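Local atomic coordinates of D-alanyl-D-alanine carboxypeptidase (Streptococcus pneumoniae R6, PDB entry 1XP4), a protein that probably removes the C-terminal D-alanyl residue from peptidoglycan precursors, as a serine-type D-Ala-D-Ala carboxypeptidase of the peptidase S11 family involved in cell wall biosynthesis. Residues Phe10-Ala14 against Ser269-Tyr273. Sequence-based numbering, arbitrary orientation.
Sequences FTIAA and SLMDY
Phe-10 and Ile-12 form a mainly apolar contact with Leu-270 and Tyr-273, by which the loop before strand 17-21 packs on helix 262-277. This helix lies against the five-stranded antiparallel sheet of the penicillin-binding, beta-lactamase-like domain, away from the predicted catalytic residues. Extended backbone between Phe-10 and Ile-12 turns both side chains to the helix and Thr-11 away from it. With CG anti to the backbone N (chi1 167°), the Phe-10 ring reaches across to the middle of the helix, beside Ser-269 and Leu-270. A flat, wide group suits this place: one face lies under Tyr-273 CB in a CH-pi contact, 4.1 Å from the ring centroid, while Tyr-29 meets the ring edge-to-face. The rings of Phe-10 and Tyr-273 are nearly parallel, 18° apart, but slid so far that they barely overlap. Branched Leu-270 serves both loop residues, CD1 meeting Phe-10 CE2 and CD2 meeting Ile-12 CD1, both at 4.0 Å; Ile-12 also rests on Val-250 of the sheet. Small, polar Ser-269 suits the more open margin, its OG at the Phe-10 ring edge, near the plane. A water links loop backbone to helix, bonding weakly to Ser-269 OG and accepting from Ala-13 N at 3.0 Å.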
ATOM      1  N   PHE A  10      -9.642  -0.169 -23.031  1.00 27.28           N
ATOM      2  CA  PHE A  10      -8.265   0.125 -22.533  1.00 26.90           C
ATOM      3  C   PHE A  10      -7.484  -1.109 -22.093  1.00 26.46           C
ATOM      4  O   PHE A  10      -8.019  -1.986 -21.421  1.00 25.92           O
ATOM      5  CB  PHE A  10      -8.312   1.096 -21.351  1.00 24.47           C
ATOM      6  CG  PHE A  10      -7.008   1.195 -20.593  1.00 21.90           C
ATOM      7  CD1 PHE A  10      -5.918   1.871 -21.133  1.00 21.95           C
ATOM      8  CD2 PHE A  10      -6.859   0.583 -19.355  1.00 20.52           C
ATOM      9  CE1 PHE A  10      -4.692   1.937 -20.444  1.00 21.00           C
ATOM     10  CE2 PHE A  10      -5.638   0.644 -18.661  1.00 21.45           C
ATOM     11  CZ  PHE A  10      -4.555   1.324 -19.210  1.00 18.25           C
ATOM     12  N   THR A  11      -6.209  -1.146 -22.470  1.00 26.98           N
ATOM     13  CA  THR A  11      -5.302  -2.232 -22.105  1.00 27.47           C
ATOM     14  C   THR A  11      -3.981  -1.596 -21.688  1.00 25.43           C
ATOM     15  O   THR A  11      -3.545  -0.610 -22.284  1.00 28.69           O
ATOM     16  CB  THR A  11      -5.017  -3.169 -23.282  1.00 28.09           C
ATOM     17  OG1 THR A  11      -6.253  -3.623 -23.837  1.00 30.92           O
ATOM     18  CG2 THR A  11      -4.208  -4.376 -22.813  1.00 30.01           C
ATOM     19  N   ILE A  12      -3.342  -2.155 -20.669  1.00 21.65           N
ATOM     20  CA  ILE A  12      -2.083  -1.608 -20.197  1.00 18.67           C
ATOM     21  C   ILE A  12      -0.899  -2.317 -20.830  1.00 19.02           C
ATOM     22  O   ILE A  12      -0.934  -3.524 -21.059  1.00 21.78           O
ATOM     23  CB  ILE A  12      -1.987  -1.698 -18.662  1.00 18.76           C
ATOM     24  CG1 ILE A  12      -0.759  -0.921 -18.180  1.00 17.01           C
ATOM     25  CG2 ILE A  12      -1.955  -3.163 -18.219  1.00 12.97           C
ATOM     26  CD1 ILE A  12      -0.912  -0.365 -16.772  1.00 20.11           C
ATOM     27  N   ALA A  13       0.148  -1.554 -21.117  1.00 18.88           N
ATOM     28  CA  ALA A  13       1.351  -2.095 -21.737  1.00 18.17           C
ATOM     29  C   ALA A  13       2.266  -2.710 -20.680  1.00 18.87           C
ATOM     30  O   ALA A  13       3.424  -2.305 -20.513  1.00 20.88           O
ATOM     31  CB  ALA A  13       2.074  -0.996 -22.497  1.00 14.55           C
ATOM     32  N   ALA A  14       1.723  -3.689 -19.968  1.00 18.41           N
ATOM     33  CA  ALA A  14       2.444  -4.396 -18.915  1.00 20.77           C
ATOM     34  C   ALA A  14       1.853  -5.798 -18.872  1.00 21.39           C
ATOM     35  O   ALA A  14       0.691  -5.983 -19.231  1.00 21.97           O
ATOM     36  CB  ALA A  14       2.243  -3.694 -17.578  1.00 18.63           C
ATOM     37  N   SER A 269      -0.823   6.090 -17.868  1.00 13.72           N
ATOM     38  CA  SER A 269      -1.836   5.638 -18.808  1.00 16.97           C
ATOM     39  C   SER A 269      -3.002   5.001 -18.071  1.00 19.00           C
ATOM     40  O   SER A 269      -4.166   5.225 -18.408  1.00 20.02           O
ATOM     41  CB  SER A 269      -1.236   4.625 -19.772  1.00 18.85           C
ATOM     42  OG  SER A 269      -2.228   4.150 -20.659  1.00 24.79           O
ATOM     43  N   LEU A 270      -2.674   4.204 -17.060  1.00 19.64           N
ATOM     44  CA  LEU A 270      -3.676   3.523 -16.254  1.00 19.00           C
ATOM     45  C   LEU A 270      -4.550   4.515 -15.493  1.00 19.53           C
ATOM     46  O   LEU A 270      -5.742   4.280 -15.303  1.00 21.82           O
ATOM     47  CB  LEU A 270      -2.987   2.560 -15.274  1.00 18.28           C
ATOM     48  CG  LEU A 270      -3.802   1.840 -14.187  1.00 17.52           C
ATOM     49  CD1 LEU A 270      -5.078   1.247 -14.754  1.00 14.98           C
ATOM     50  CD2 LEU A 270      -2.941   0.752 -13.569  1.00 18.33           C
HETATM   51  N   MSE A 271      -3.961   5.629 -15.066  1.00 20.79           N
HETATM   52  CA  MSE A 271      -4.711   6.626 -14.313  1.00 21.70           C
HETATM   53  C   MSE A 271      -5.650   7.473 -15.157  1.00 23.10           C
HETATM   54  O   MSE A 271      -6.688   7.928 -14.664  1.00 21.38           O
HETATM   55  CB  MSE A 271      -3.757   7.511 -13.517  1.00 22.17           C
HETATM   56  CG  MSE A 271      -3.059   6.760 -12.387  1.00 25.12           C
HETATM   57 SE   MSE A 271      -4.162   6.353 -10.828  1.00 27.21          SE
HETATM   58  CE  MSE A 271      -5.927   6.471 -11.547  1.00 31.67           C
ATOM     59  N   ASP A 272      -5.292   7.688 -16.421  1.00 22.88           N
ATOM     60  CA  ASP A 272      -6.152   8.455 -17.314  1.00 21.37           C
ATOM     61  C   ASP A 272      -7.438   7.656 -17.471  1.00 20.11           C
ATOM     62  O   ASP A 272      -8.528   8.216 -17.538  1.00 21.78           O
ATOM     63  CB  ASP A 272      -5.502   8.649 -18.688  1.00 21.89           C
ATOM     64  CG  ASP A 272      -4.470   9.764 -18.705  1.00 22.16           C
ATOM     65  OD1 ASP A 272      -4.808  10.898 -18.317  1.00 22.96           O
ATOM     66  OD2 ASP A 272      -3.320   9.511 -19.123  1.00 25.75           O
ATOM     67  N   TYR A 273      -7.301   6.338 -17.526  1.00 20.25           N
ATOM     68  CA  TYR A 273      -8.451   5.458 -17.666  1.00 20.22           C
ATOM     69  C   TYR A 273      -9.335   5.553 -16.438  1.00 20.90           C
ATOM     70  O   TYR A 273     -10.535   5.835 -16.532  1.00 21.00           O
ATOM     71  CB  TYR A 273      -7.990   4.010 -17.831  1.00 20.81           C
ATOM     72  CG  TYR A 273      -9.100   2.986 -17.690  1.00 23.72           C
ATOM     73  CD1 TYR A 273     -10.119   2.897 -18.634  1.00 22.31           C
ATOM     74  CD2 TYR A 273      -9.126   2.102 -16.607  1.00 23.98           C
ATOM     75  CE1 TYR A 273     -11.132   1.958 -18.505  1.00 23.76           C
ATOM     76  CE2 TYR A 273     -10.137   1.158 -16.471  1.00 23.63           C
ATOM     77  CZ  TYR A 273     -11.137   1.093 -17.422  1.00 24.97           C
ATOM     78  OH  TYR A 273     -12.155   0.175 -17.284  1.00 29.42           O
TER
HETATM   79  O   HOH W   1      -0.300   1.447 -21.047  1.00 17.64           O